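Local coordinates for TRAP dicarboxylate transporter-DctP subunit (Desulfovibrio salexigens, PDB 4N6D), which probably binds a small organic acid, such as a dicarboxylate, in the periplasm and delivers it to the membrane permease of a TRAP transporter, at residues V46-W51 with V65-G70; T72-K77 with Q85-I90; I90-L95 with Y233-I238; V141-A146 with R260-W265. One frame throughout, in Å; residues are numbered along the deposited sequence.

Contact 1: residues V46-W51 with V65-G70; sequences VQMERW and VQTYPG
Met48 slants across Thr67, its sulfur and terminal methyl overlapping the threonine side chain; Met48 CE is 3.7 Å from Thr67 CB. With CG anti to the backbone N (chi1 163°) the thioether runs straight out of its helix, and the bend at chi3 brings CE beside Pro69, where Met48 CE meets Pro69 CB at 4.2 Å. A long, unbranched side chain suits this span between helix and strand. Threonine suits its place because it serves two neighbours: Thr67 CG2 packs at 3.8 Å from Met48 CG, while its hydroxyl turns to Glu49. Thr67 OG1 donates to the syn lone pair of Glu49 OE2 over 2.7 Å. A water donates to the second carboxylate oxygen, Glu49 OE1, at 2.8 Å and also to Thr67 OG1, so carboxylate, hydroxyl and water form a closed ring of hydrogen bonds. Deeper in, the six-membered end of the Trp51 indole touches a valine branch, Trp51 CZ3 to Val65 CG2 at 4.2 Å. Segment 46-51 runs nearly antiparallel to strand residues 65-68 (172°), as expected where a helix returns across its sheet. Helix 43-58 connects strands 30-35 and 63-68 in a beta-alpha-beta unit; Tyr34 of strand 30-35 touches Met48, Trp51 and Val65, and Val46 and Gln47 pack on helix 249-285.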
loop_
_atom_site.group_PDB
_atom_site.type_symbol
_atom_site.label_atom_id
_atom_site.label_comp_id
_atom_site.label_asym_id
_atom_site.label_seq_id
_atom_site.Cartn_x
_atom_site.Cartn_y
_atom_site.Cartn_z
ATOM N N VAL A 46 4.021 -12.361 2.727
ATOM C CA VAL A 46 5.292 -12.494 3.441
ATOM C C VAL A 46 5.167 -11.964 4.864
ATOM O O VAL A 46 5.622 -12.598 5.825
ATOM C CB VAL A 46 6.430 -11.769 2.687
ATOM C CG1 VAL A 46 7.681 -11.655 3.548
ATOM C CG2 VAL A 46 6.741 -12.502 1.405
ATOM N N GLN A 47 4.537 -10.808 5.034
ATOM C CA GLN A 47 4.387 -10.298 6.387
ATOM C C GLN A 47 3.470 -11.212 7.191
ATOM O O GLN A 47 3.695 -11.406 8.389
ATOM C CB GLN A 47 3.914 -8.839 6.403
ATOM C CG GLN A 47 2.480 -8.622 5.967
ATOM C CD GLN A 47 1.433 -9.003 7.012
ATOM O OE1 GLN A 47 1.655 -8.901 8.233
ATOM N NE2 GLN A 47 0.262 -9.406 6.529
ATOM N N MET A 48 2.454 -11.789 6.549
ATOM C CA MET A 48 1.560 -12.724 7.245
ATOM C C MET A 48 2.374 -13.880 7.877
ATOM O O MET A 48 2.197 -14.253 9.050
ATOM C CB MET A 48 0.500 -13.249 6.286
ATOM C CG MET A 48 -0.224 -14.506 6.745
ATOM S SD MET A 48 -1.342 -15.164 5.481
ATOM C CE MET A 48 -0.171 -15.712 4.213
ATOM N N GLU A 49 3.302 -14.439 7.112
ATOM C CA GLU A 49 4.100 -15.555 7.631
ATOM C C GLU A 49 4.972 -15.125 8.795
ATOM O O GLU A 49 5.156 -15.877 9.739
ATOM C CB GLU A 49 4.985 -16.187 6.551
ATOM C CG GLU A 49 4.213 -16.794 5.394
ATOM C CD GLU A 49 3.317 -17.947 5.813
ATOM O OE1 GLU A 49 3.608 -18.596 6.836
ATOM O OE2 GLU A 49 2.312 -18.193 5.120
ATOM N N ARG A 50 5.540 -13.923 8.720
ATOM C CA ARG A 50 6.374 -13.426 9.823
ATOM C C ARG A 50 5.528 -13.190 11.077
ATOM O O ARG A 50 5.943 -13.507 12.200
ATOM C CB ARG A 50 7.103 -12.156 9.401
ATOM C CG ARG A 50 8.145 -11.675 10.423
ATOM C CD ARG A 50 7.599 -10.561 11.261
ATOM N NE ARG A 50 8.554 -10.197 12.308
ATOM C CZ ARG A 50 8.312 -9.290 13.250
ATOM N NH1 ARG A 50 7.161 -8.627 13.258
ATOM N NH2 ARG A 50 9.243 -9.034 14.174
ATOM N N TRP A 51 4.321 -12.681 10.874
ATOM C CA TRP A 51 3.403 -12.451 11.975
ATOM C C TRP A 51 3.070 -13.779 12.650
ATOM O O TRP A 51 3.099 -13.877 13.873
ATOM C CB TRP A 51 2.152 -11.776 11.450
ATOM C CG TRP A 51 1.160 -11.359 12.503
ATOM C CD1 TRP A 51 1.136 -10.165 13.164
ATOM C CD2 TRP A 51 0.031 -12.101 12.970
ATOM N NE1 TRP A 51 0.075 -10.127 14.042
ATOM C CE2 TRP A 51 -0.621 -11.303 13.938
ATOM C CE3 TRP A 51 -0.487 -13.372 12.683
ATOM C CZ2 TRP A 51 -1.771 -11.716 14.596
ATOM C CZ3 TRP A 51 -1.633 -13.790 13.357
ATOM C CH2 TRP A 51 -2.250 -12.968 14.303
ATOM N N VAL A 65 -1.261 -20.774 13.897
ATOM C CA VAL A 65 -1.877 -20.059 12.779
ATOM C C VAL A 65 -1.698 -20.851 11.481
ATOM O O VAL A 65 -0.574 -21.244 11.128
ATOM C CB VAL A 65 -1.210 -18.672 12.612
ATOM C CG1 VAL A 65 -1.904 -17.872 11.497
ATOM C CG2 VAL A 65 -1.252 -17.912 13.907
ATOM N N GLN A 66 -2.801 -21.140 10.789
ATOM C CA GLN A 66 -2.726 -21.717 9.455
ATOM C C GLN A 66 -2.950 -20.614 8.439
ATOM O O GLN A 66 -3.948 -19.903 8.505
ATOM C CB GLN A 66 -3.815 -22.760 9.214
ATOM C CG GLN A 66 -3.635 -24.028 9.985
ATOM C CD GLN A 66 -3.908 -23.811 11.444
ATOM O OE1 GLN A 66 -3.035 -24.022 12.289
ATOM N NE2 GLN A 66 -5.130 -23.387 11.757
ATOM N N THR A 67 -2.020 -20.491 7.500
ATOM C CA THR A 67 -2.096 -19.447 6.491
ATOM C C THR A 67 -2.617 -19.959 5.151
ATOM O O THR A 67 -2.349 -21.094 4.729
ATOM C CB THR A 67 -0.743 -18.773 6.300
ATOM O OG1 THR A 67 0.209 -19.718 5.805
ATOM C CG2 THR A 67 -0.243 -18.172 7.611
ATOM N N TYR A 68 -3.351 -19.083 4.472
ATOM C CA TYR A 68 -3.953 -19.394 3.198
ATOM C C TYR A 68 -3.669 -18.278 2.191
ATOM O O TYR A 68 -4.552 -17.482 1.882
ATOM C CB TYR A 68 -5.459 -19.561 3.387
ATOM C CG TYR A 68 -5.835 -20.749 4.244
ATOM C CD1 TYR A 68 -5.846 -20.663 5.618
ATOM C CD2 TYR A 68 -6.183 -21.953 3.661
ATOM C CE1 TYR A 68 -6.199 -21.742 6.411
ATOM C CE2 TYR A 68 -6.535 -23.029 4.422
ATOM C CZ TYR A 68 -6.549 -22.928 5.799
ATOM O OH TYR A 68 -6.891 -24.037 6.534
ATOM N N PRO A 69 -2.428 -18.223 1.683
ATOM C CA PRO A 69 -2.072 -17.277 0.628
ATOM C C PRO A 69 -2.796 -17.607 -0.670
ATOM O O PRO A 69 -3.323 -18.710 -0.851
ATOM C CB PRO A 69 -0.574 -17.512 0.447
ATOM C CG PRO A 69 -0.400 -18.955 0.805
ATOM C CD PRO A 69 -1.320 -19.162 1.963
ATOM N N GLY A 70 -2.824 -16.649 -1.582
ATOM C CA GLY A 70 -3.316 -16.902 -2.913
ATOM C C GLY A 70 -4.777 -17.308 -2.997
ATOM O O GLY A 70 -5.174 -18.089 -3.867
HETATM O O HOH W 1 2.692 -21.202 7.161
#

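Contact 2: residues T72-K77 with Q85-I90; sequences TLLGAK and QGQADI
Leu73 reaches across to Gln87 and Ala88. Its CB packs at 3.7 Å from Tyr68 CG, and its CG, set anti to the backbone N (chi1 179°) and 4.2 Å from Gln87 O, brings both methyls over the facing backbone. Leu73 CD1 comes to 4.0 Å from the carbonyl Gln87 O; at the other tip, Leu73 CD2 meets Ala88 CB at 3.7 Å. Leu74 approaches the same methyl, with Leu74 CD1 likewise 3.7 Å from Ala88 CB, so the alanine is touched by one branch of each leucine. A small apolar residue suits a spot that two branched chains share. The second branch of Leu74 lies beside an amide, Leu74 CD2 to Gln87 OE1 being 3.7 Å; the extended Gln87 chain (chi2 -177°) carries its amide across the tip of Leu74 at a slant, and Gln87 NE2 makes a weak hydrogen bond to Gln85 OE1. No hydrogen bond crosses between the loops, which meet by apolar packing. Gly86 ends the preceding helix in a Schellman motif with positive phi (86°), where a CB would press against the carbonyl before it. Helix 79-85, whose Arg81 and Met84 contact bound triiodobenzene dicarboxylate, spans the two loops, and Leu74 packs on its Thr79 and Val83. Together they form the crossover from strand 63-68 to strand 90-94, passing strand 30-35, whose Ala35 and Ser33 touch Leu74 and Ala88.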
loop_
_atom_site.group_PDB
_atom_site.type_symbol
_atom_site.label_atom_id
_atom_site.label_comp_id
_atom_site.label_asym_id
_atom_site.label_seq_id
_atom_site.Cartn_x
_atom_site.Cartn_y
_atom_site.Cartn_z
ATOM N N THR A 72 -6.778 -19.066 -1.281
ATOM C CA THR A 72 -7.150 -20.472 -1.089
ATOM C C THR A 72 -8.241 -20.696 -0.048
ATOM O O THR A 72 -8.828 -21.766 0.005
ATOM C CB THR A 72 -5.968 -21.355 -0.730
ATOM O OG1 THR A 72 -5.247 -20.832 0.394
ATOM C CG2 THR A 72 -5.035 -21.507 -1.952
ATOM N N LEU A 73 -8.508 -19.702 0.786
ATOM C CA LEU A 73 -9.645 -19.786 1.702
ATOM C C LEU A 73 -10.641 -18.678 1.372
ATOM O O LEU A 73 -11.781 -18.958 1.041
ATOM C CB LEU A 73 -9.162 -19.684 3.142
ATOM C CG LEU A 73 -10.192 -19.731 4.269
ATOM C CD1 LEU A 73 -11.063 -20.953 4.167
ATOM C CD2 LEU A 73 -9.471 -19.657 5.647
ATOM N N LEU A 74 -10.207 -17.422 1.473
ATOM C CA LEU A 74 -10.993 -16.282 1.008
ATOM C C LEU A 74 -10.153 -15.473 0.023
ATOM O O LEU A 74 -8.933 -15.414 0.134
ATOM C CB LEU A 74 -11.412 -15.375 2.168
ATOM C CG LEU A 74 -12.203 -15.985 3.313
ATOM C CD1 LEU A 74 -12.386 -14.982 4.440
ATOM C CD2 LEU A 74 -13.527 -16.451 2.799
ATOM N N GLY A 75 -10.801 -14.853 -0.947
ATOM C CA GLY A 75 -10.100 -14.023 -1.906
ATOM C C GLY A 75 -10.601 -12.591 -1.879
ATOM O O GLY A 75 -11.208 -12.149 -0.912
ATOM N N ALA A 76 -10.365 -11.872 -2.971
ATOM C CA ALA A 76 -10.756 -10.473 -3.067
ATOM C C ALA A 76 -12.256 -10.286 -2.886
ATOM O O ALA A 76 -12.690 -9.271 -2.329
ATOM C CB ALA A 76 -10.316 -9.906 -4.423
ATOM N N LYS A 77 -13.036 -11.254 -3.349
ATOM C CA LYS A 77 -14.492 -11.104 -3.402
ATOM C C LYS A 77 -15.173 -11.345 -2.060
ATOM O O LYS A 77 -16.323 -10.969 -1.872
ATOM C CB LYS A 77 -15.088 -12.070 -4.401
ATOM C CG LYS A 77 -15.006 -13.501 -3.954
ATOM C CD LYS A 77 -15.619 -14.464 -4.947
ATOM C CE LYS A 77 -15.542 -15.886 -4.409
ATOM N NZ LYS A 77 -15.677 -16.918 -5.477
ATOM N N GLN A 85 -18.136 -13.464 8.997
ATOM C CA GLN A 85 -18.900 -14.691 9.203
ATOM C C GLN A 85 -18.109 -15.793 9.903
ATOM O O GLN A 85 -18.682 -16.800 10.307
ATOM C CB GLN A 85 -19.444 -15.205 7.866
ATOM C CG GLN A 85 -20.514 -14.297 7.298
ATOM C CD GLN A 85 -21.102 -14.788 5.990
ATOM O OE1 GLN A 85 -20.375 -15.132 5.055
ATOM N NE2 GLN A 85 -22.431 -14.811 5.913
ATOM N N GLY A 86 -16.797 -15.603 10.049
ATOM C CA GLY A 86 -15.955 -16.581 10.708
ATOM C C GLY A 86 -15.443 -17.693 9.793
ATOM O O GLY A 86 -14.869 -18.682 10.274
ATOM N N GLN A 87 -15.644 -17.549 8.486
ATOM C CA GLN A 87 -15.090 -18.509 7.546
ATOM C C GLN A 87 -13.578 -18.547 7.641
ATOM O O GLN A 87 -12.952 -19.595 7.404
ATOM C CB GLN A 87 -15.460 -18.152 6.123
ATOM C CG GLN A 87 -16.841 -18.513 5.736
ATOM C CD GLN A 87 -17.078 -18.176 4.291
ATOM O OE1 GLN A 87 -16.400 -18.702 3.407
ATOM N NE2 GLN A 87 -18.009 -17.266 4.041
ATOM N N ALA A 88 -12.992 -17.387 7.953
ATOM C CA ALA A 88 -11.602 -17.303 8.362
ATOM C C ALA A 88 -11.569 -16.476 9.624
ATOM O O ALA A 88 -12.421 -15.614 9.818
ATOM C CB ALA A 88 -10.732 -16.647 7.305
ATOM N N ASP A 89 -10.596 -16.736 10.491
ATOM C CA ASP A 89 -10.441 -15.922 11.688
ATOM C C ASP A 89 -9.851 -14.553 11.384
ATOM O O ASP A 89 -10.199 -13.566 12.030
ATOM C CB ASP A 89 -9.585 -16.629 12.744
ATOM C CG ASP A 89 -10.219 -17.948 13.210
ATOM O OD1 ASP A 89 -11.271 -17.894 13.891
ATOM O OD2 ASP A 89 -9.671 -19.024 12.876
ATOM N N ILE A 90 -8.968 -14.510 10.399
ATOM C CA ILE A 90 -8.189 -13.326 10.072
ATOM C C ILE A 90 -8.112 -13.198 8.578
ATOM O O ILE A 90 -8.110 -14.201 7.857
ATOM C CB ILE A 90 -6.738 -13.453 10.626
ATOM C CG1 ILE A 90 -6.752 -13.628 12.138
ATOM C CG2 ILE A 90 -5.885 -12.241 10.205
ATOM C CD1 ILE A 90 -5.368 -14.050 12.687
#

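Contact 3: residues I90-L95 with Y233-I238; sequences IGCVSL and YPFAII. With EDO (1,2-ethanediol), chain E.
Pro234 O is gripped by two donors: Leu95 N at 3.0 Å, tilted a little from the carbonyl plane, and a water that donates to Pro234 O over 2.8 Å and is also bonded to Ser94 OG. Proline can offer no N-H to a partner strand, but its carbonyl closes the end of this antiparallel ladder. Gly91 pairs with Ile238, and Val93 with Ala236, through two backbone bonds each; the bond from Val93 N to Ala236 O is 2.9 Å and nearly straight (169°). Between these lie the non-hydrogen-bonded pairs Cys92-Ile237 and Ser94-Phe235, whose side chains share one face of the sheet. There the thiol, with SG anti to the backbone N (chi1 -178°), comes obliquely beside the aromatic ring, Cys92 SG to Phe235 CD2 being 3.8 Å, and Ile237 CD1 presses on Cys92 CB at 3.7 Å. Slim cysteine and serine fit between bulkier partners. On the reverse face Val93 CG2 meets Ile238 CD1 at 3.8 Å, branched residues being well suited to strands. Ser94 N takes no part in the ladder and donates to O1 of a 1,2-ethanediol over 2.8 Å; the diol is also bound by His98. The chemistry implies a largely apolar, buried ladder with polar partners gathered at its Ser94 end, where the water and the diol, probably from the crystallisation liquor, are bound in this open form.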
loop_
_atom_site.group_PDB
_atom_site.type_symbol
_atom_site.label_atom_id
_atom_site.label_comp_id
_atom_site.label_asym_id
_atom_site.label_seq_id
_atom_site.Cartn_x
_atom_site.Cartn_y
_atom_site.Cartn_z
ATOM N N ILE A 90 -8.968 -14.510 10.399
ATOM C CA ILE A 90 -8.189 -13.326 10.072
ATOM C C ILE A 90 -8.112 -13.198 8.578
ATOM O O ILE A 90 -8.110 -14.201 7.857
ATOM C CB ILE A 90 -6.738 -13.453 10.626
ATOM C CG1 ILE A 90 -6.752 -13.628 12.138
ATOM C CG2 ILE A 90 -5.885 -12.241 10.205
ATOM C CD1 ILE A 90 -5.368 -14.050 12.687
ATOM N N GLY A 91 -8.091 -11.971 8.091
ATOM C CA GLY A 91 -7.963 -11.729 6.664
ATOM C C GLY A 91 -7.273 -10.410 6.365
ATOM O O GLY A 91 -7.190 -9.532 7.229
ATOM N N CYS A 92 -6.778 -10.306 5.133
ATOM C CA CYS A 92 -6.057 -9.130 4.615
ATOM C C CYS A 92 -6.908 -8.373 3.608
ATOM O O CYS A 92 -7.357 -8.935 2.585
ATOM C CB CYS A 92 -4.776 -9.578 3.941
ATOM S SG CYS A 92 -3.772 -8.186 3.308
ATOM N N VAL A 93 -7.120 -7.095 3.895
ATOM C CA VAL A 93 -7.951 -6.246 3.060
ATOM C C VAL A 93 -7.139 -5.128 2.414
ATOM O O VAL A 93 -6.447 -4.388 3.098
ATOM C CB VAL A 93 -9.095 -5.638 3.868
ATOM C CG1 VAL A 93 -9.941 -4.709 2.997
ATOM C CG2 VAL A 93 -9.965 -6.743 4.498
ATOM N N SER A 94 -7.248 -5.002 1.094
ATOM C CA SER A 94 -6.724 -3.850 0.368
ATOM C C SER A 94 -7.834 -2.812 0.322
ATOM O O SER A 94 -8.823 -2.992 -0.370
ATOM C CB SER A 94 -6.318 -4.253 -1.050
ATOM O OG SER A 94 -5.845 -3.128 -1.783
ATOM N N LEU A 95 -7.691 -1.725 1.072
ATOM C CA LEU A 95 -8.822 -0.821 1.254
ATOM C C LEU A 95 -9.335 -0.217 -0.054
ATOM O O LEU A 95 -10.530 0.017 -0.195
ATOM C CB LEU A 95 -8.490 0.305 2.237
ATOM C CG LEU A 95 -7.854 -0.096 3.569
ATOM C CD1 LEU A 95 -7.714 1.164 4.457
ATOM C CD2 LEU A 95 -8.664 -1.162 4.311
ATOM N N TYR A 233 -0.919 2.126 -1.512
ATOM C CA TYR A 233 -2.119 1.355 -1.242
ATOM C C TYR A 233 -2.115 0.903 0.209
ATOM O O TYR A 233 -1.190 0.206 0.625
ATOM C CB TYR A 233 -2.181 0.106 -2.128
ATOM C CG TYR A 233 -2.270 0.437 -3.586
ATOM C CD1 TYR A 233 -3.488 0.753 -4.171
ATOM C CD2 TYR A 233 -1.139 0.456 -4.369
ATOM C CE1 TYR A 233 -3.568 1.087 -5.510
ATOM C CE2 TYR A 233 -1.207 0.786 -5.708
ATOM C CZ TYR A 233 -2.422 1.093 -6.270
ATOM O OH TYR A 233 -2.493 1.419 -7.609
ATOM N N PRO A 234 -3.138 1.295 0.974
ATOM C CA PRO A 234 -3.243 0.867 2.366
ATOM C C PRO A 234 -3.978 -0.477 2.535
ATOM O O PRO A 234 -4.916 -0.804 1.792
ATOM C CB PRO A 234 -4.064 1.979 3.006
ATOM C CG PRO A 234 -4.981 2.435 1.901
ATOM C CD PRO A 234 -4.192 2.270 0.627
ATOM N N PHE A 235 -3.546 -1.213 3.554
ATOM C CA PHE A 235 -4.095 -2.532 3.870
ATOM C C PHE A 235 -4.430 -2.596 5.348
ATOM O O PHE A 235 -3.776 -1.944 6.164
ATOM C CB PHE A 235 -3.042 -3.620 3.620
ATOM C CG PHE A 235 -2.662 -3.807 2.175
ATOM C CD1 PHE A 235 -1.780 -2.936 1.544
ATOM C CD2 PHE A 235 -3.160 -4.868 1.457
ATOM C CE1 PHE A 235 -1.435 -3.109 0.235
ATOM C CE2 PHE A 235 -2.806 -5.056 0.132
ATOM C CZ PHE A 235 -1.942 -4.165 -0.477
ATOM N N ALA A 236 -5.428 -3.410 5.684
ATOM C CA ALA A 236 -5.729 -3.740 7.063
ATOM C C ALA A 236 -5.754 -5.244 7.250
ATOM O O ALA A 236 -6.233 -5.976 6.381
ATOM C CB ALA A 236 -7.080 -3.147 7.478
ATOM N N ILE A 237 -5.217 -5.694 8.375
ATOM C CA ILE A 237 -5.387 -7.084 8.806
ATOM C C ILE A 237 -6.487 -7.111 9.858
ATOM O O ILE A 237 -6.386 -6.473 10.917
ATOM C CB ILE A 237 -4.090 -7.672 9.360
ATOM C CG1 ILE A 237 -2.940 -7.546 8.334
ATOM C CG2 ILE A 237 -4.325 -9.123 9.797
ATOM C CD1 ILE A 237 -3.249 -8.152 6.954
ATOM N N ILE A 238 -7.571 -7.809 9.533
ATOM C CA ILE A 238 -8.766 -7.820 10.378
ATOM C C ILE A 238 -9.000 -9.202 10.964
ATOM O O ILE A 238 -8.691 -10.210 10.327
ATOM C CB ILE A 238 -10.045 -7.360 9.589
ATOM C CG1 ILE A 238 -10.252 -8.167 8.300
ATOM C CG2 ILE A 238 -9.974 -5.858 9.276
ATOM C CD1 ILE A 238 -11.655 -7.997 7.661
HETATM C C1 EDO E . -9.360 -7.572 -0.902
HETATM O O1 EDO E . -9.312 -6.229 -0.424
HETATM C C2 EDO E . -9.846 -8.386 0.278
HETATM O O2 EDO E . -10.990 -7.694 0.811
HETATM O O HOH W 2 -5.504 -0.430 -0.907
#

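Contact 4: residues V141-A146 with R260-W265; sequences VLTMFA and REQAEW
Phe145 and Gln262 bring the flat groups here, and both carry them off from the contact. Phe145 offers its CB, 4.4 Å from Ala263 O, while its ring goes on to neighbours outside: the Phe235 ring meets it with planes only about 20° apart, and the side-chain amide of Gln47 approaches CE2. The Gln262 amide is held by two groups of helix 43-58, its OE1 accepting from Arg50 and its NE2 donating to Gln47. A bend at chi2 (68°) turns the amide that way and leaves the stem to face Thr143, with Gln262 CG 3.9 Å from Thr143 CG2 and Gln262 CB 3.6 Å from Thr143 OG1. Glutamine thus gives an apolar stem to the strand and a polar end to helix 43-58. Strand 139-146 is an outermost strand of the five-stranded mixed sheet, and beside it lies helix 249-285, a long helix of the kind characteristic of TRAP solute-binding proteins. Segment 260-265 runs at 22° to segment 141-146, their axes 6.9 Å apart at the closest, an approach that alanine permits: Ala263 CB is only 3.1 Å from Met144 O. This buried carbonyl has no hydrogen-bond partner in the model; Ala263 CA offers a C-H at 3.4 Å from Met144 O. Thr143 OG1 also lies near Ala263 N, but the angle is too poor for a bond, and the hydroxyl bonds to Gly259 O, one turn earlier. Met144 sets off away from the helix, and its side chain packs on Tyr128 and Phe136.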
loop_
_atom_site.group_PDB
_atom_site.type_symbol
_atom_site.label_atom_id
_atom_site.label_comp_id
_atom_site.label_asym_id
_atom_site.label_seq_id
_atom_site.Cartn_x
_atom_site.Cartn_y
_atom_site.Cartn_z
ATOM N N VAL A 141 -8.805 -4.894 14.580
ATOM C CA VAL A 141 -7.775 -4.554 13.619
ATOM C C VAL A 141 -6.423 -4.971 14.194
ATOM O O VAL A 141 -5.962 -4.381 15.181
ATOM C CB VAL A 141 -7.797 -3.061 13.270
ATOM C CG1 VAL A 141 -6.666 -2.725 12.325
ATOM C CG2 VAL A 141 -9.151 -2.682 12.646
ATOM N N LEU A 142 -5.819 -6.007 13.618
ATOM C CA LEU A 142 -4.592 -6.585 14.169
ATOM C C LEU A 142 -3.365 -5.772 13.784
ATOM O O LEU A 142 -2.420 -5.682 14.569
ATOM C CB LEU A 142 -4.394 -8.026 13.691
ATOM C CG LEU A 142 -5.432 -8.982 14.270
ATOM C CD1 LEU A 142 -5.236 -10.339 13.632
ATOM C CD2 LEU A 142 -5.267 -9.063 15.756
ATOM N N THR A 143 -3.341 -5.273 12.554
ATOM C CA THR A 143 -2.271 -4.370 12.100
ATOM C C THR A 143 -2.738 -3.694 10.814
ATOM O O THR A 143 -3.793 -4.030 10.270
ATOM C CB THR A 143 -0.888 -5.070 11.894
ATOM O OG1 THR A 143 0.134 -4.068 11.770
ATOM C CG2 THR A 143 -0.890 -5.941 10.664
ATOM N N MET A 144 -1.979 -2.708 10.365
ATOM C CA MET A 144 -2.209 -2.084 9.068
ATOM C C MET A 144 -0.857 -1.796 8.474
ATOM O O MET A 144 0.143 -1.708 9.188
ATOM C CB MET A 144 -2.991 -0.789 9.193
ATOM C CG MET A 144 -4.365 -1.005 9.821
ATOM S SD MET A 144 -5.239 0.537 9.965
ATOM C CE MET A 144 -5.948 0.629 8.328
ATOM N N PHE A 145 -0.821 -1.660 7.154
ATOM C CA PHE A 145 0.410 -1.295 6.469
ATOM C C PHE A 145 0.095 -0.812 5.064
ATOM O O PHE A 145 -1.038 -0.867 4.629
ATOM C CB PHE A 145 1.390 -2.467 6.431
ATOM C CG PHE A 145 0.798 -3.732 5.911
ATOM C CD1 PHE A 145 0.655 -3.941 4.557
ATOM C CD2 PHE A 145 0.398 -4.728 6.783
ATOM C CE1 PHE A 145 0.087 -5.127 4.074
ATOM C CE2 PHE A 145 -0.161 -5.917 6.307
ATOM C CZ PHE A 145 -0.324 -6.107 4.962
ATOM N N ALA A 146 1.108 -0.320 4.380
ATOM C CA ALA A 146 0.941 0.248 3.048
ATOM C C ALA A 146 2.009 -0.269 2.116
ATOM O O ALA A 146 3.121 -0.609 2.535
ATOM C CB ALA A 146 1.018 1.768 3.088
ATOM N N ARG A 260 1.576 -2.249 16.132
ATOM C CA ARG A 260 2.537 -1.266 15.645
ATOM C C ARG A 260 3.799 -1.941 15.099
ATOM O O ARG A 260 4.339 -1.538 14.062
ATOM C CB ARG A 260 2.918 -0.277 16.750
ATOM C CG ARG A 260 3.757 0.862 16.224
ATOM C CD ARG A 260 4.546 1.510 17.348
ATOM N NE ARG A 260 5.523 2.442 16.797
ATOM C CZ ARG A 260 5.211 3.639 16.339
ATOM N NH1 ARG A 260 3.955 4.059 16.413
ATOM N NH2 ARG A 260 6.157 4.429 15.836
ATOM N N GLU A 261 4.268 -2.972 15.789
ATOM C CA GLU A 261 5.483 -3.658 15.383
ATOM C C GLU A 261 5.325 -4.195 13.970
ATOM O O GLU A 261 6.234 -4.106 13.152
ATOM C CB GLU A 261 5.795 -4.845 16.291
ATOM C CG GLU A 261 6.068 -4.523 17.731
ATOM C CD GLU A 261 6.611 -5.725 18.496
ATOM O OE1 GLU A 261 7.072 -6.677 17.833
ATOM O OE2 GLU A 261 6.589 -5.691 19.751
ATOM N N GLN A 262 4.183 -4.815 13.693
ATOM C CA GLN A 262 3.989 -5.447 12.394
ATOM C C GLN A 262 3.828 -4.415 11.282
ATOM O O GLN A 262 4.239 -4.656 10.141
ATOM C CB GLN A 262 2.815 -6.439 12.433
ATOM C CG GLN A 262 2.702 -7.328 11.214
ATOM C CD GLN A 262 3.828 -8.310 11.113
ATOM O OE1 GLN A 262 4.564 -8.511 12.064
ATOM N NE2 GLN A 262 3.952 -8.950 9.961
ATOM N N ALA A 263 3.231 -3.268 11.601
ATOM C CA ALA A 263 3.147 -2.173 10.642
ATOM C C ALA A 263 4.579 -1.764 10.229
ATOM O O ALA A 263 4.902 -1.647 9.035
ATOM C CB ALA A 263 2.394 -0.984 11.257
ATOM N N GLU A 264 5.434 -1.536 11.223
ATOM C CA GLU A 264 6.832 -1.167 10.969
ATOM C C GLU A 264 7.586 -2.266 10.235
ATOM O O GLU A 264 8.311 -2.009 9.282
ATOM C CB GLU A 264 7.556 -0.844 12.279
ATOM C CG GLU A 264 8.990 -0.402 12.088
ATOM C CD GLU A 264 9.632 0.120 13.366
ATOM O OE1 GLU A 264 8.911 0.530 14.292
ATOM O OE2 GLU A 264 10.870 0.120 13.439
ATOM N N TRP A 265 7.417 -3.502 10.680
ATOM C CA TRP A 265 8.157 -4.607 10.087
ATOM C C TRP A 265 7.830 -4.731 8.612
ATOM O O TRP A 265 8.720 -4.959 7.781
ATOM C CB TRP A 265 7.848 -5.942 10.787
ATOM C CG TRP A 265 8.744 -7.008 10.288
ATOM C CD1 TRP A 265 9.928 -7.390 10.834
ATOM C CD2 TRP A 265 8.568 -7.805 9.111
ATOM N NE1 TRP A 265 10.505 -8.393 10.074
ATOM C CE2 TRP A 265 9.686 -8.657 9.010
ATOM C CE3 TRP A 265 7.576 -7.889 8.139
ATOM C CZ2 TRP A 265 9.824 -9.585 7.973
ATOM C CZ3 TRP A 265 7.721 -8.807 7.116
ATOM C CH2 TRP A 265 8.842 -9.626 7.039
#

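In the fold
The contacts gather around the five-stranded sheet of one domain. Contacts 3 and 4, with centres about 10 Å apart, meet on the neighbouring strands 234-240 and 139-146, where Phe235 N lies 2.8 Å from Phe145 O, a probable hydrogen bond. Contact 1 meets contact 4 where two helices touch, with Arg50 NE packed 3.5 Å from Trp265 CD1, and reaches the start of strand 90-94 through Trp51 CH2 packed 3.7 Å from Ile90 CD1. Contacts 2 and 3 share Ile90, which passes from the crossover into the ladder. A triiodobenzene dicarboxylate lies about 10 Å from the side chain of Gln87 in contact 2; it is the phasing compound, and its position need not mark the natural solute's site.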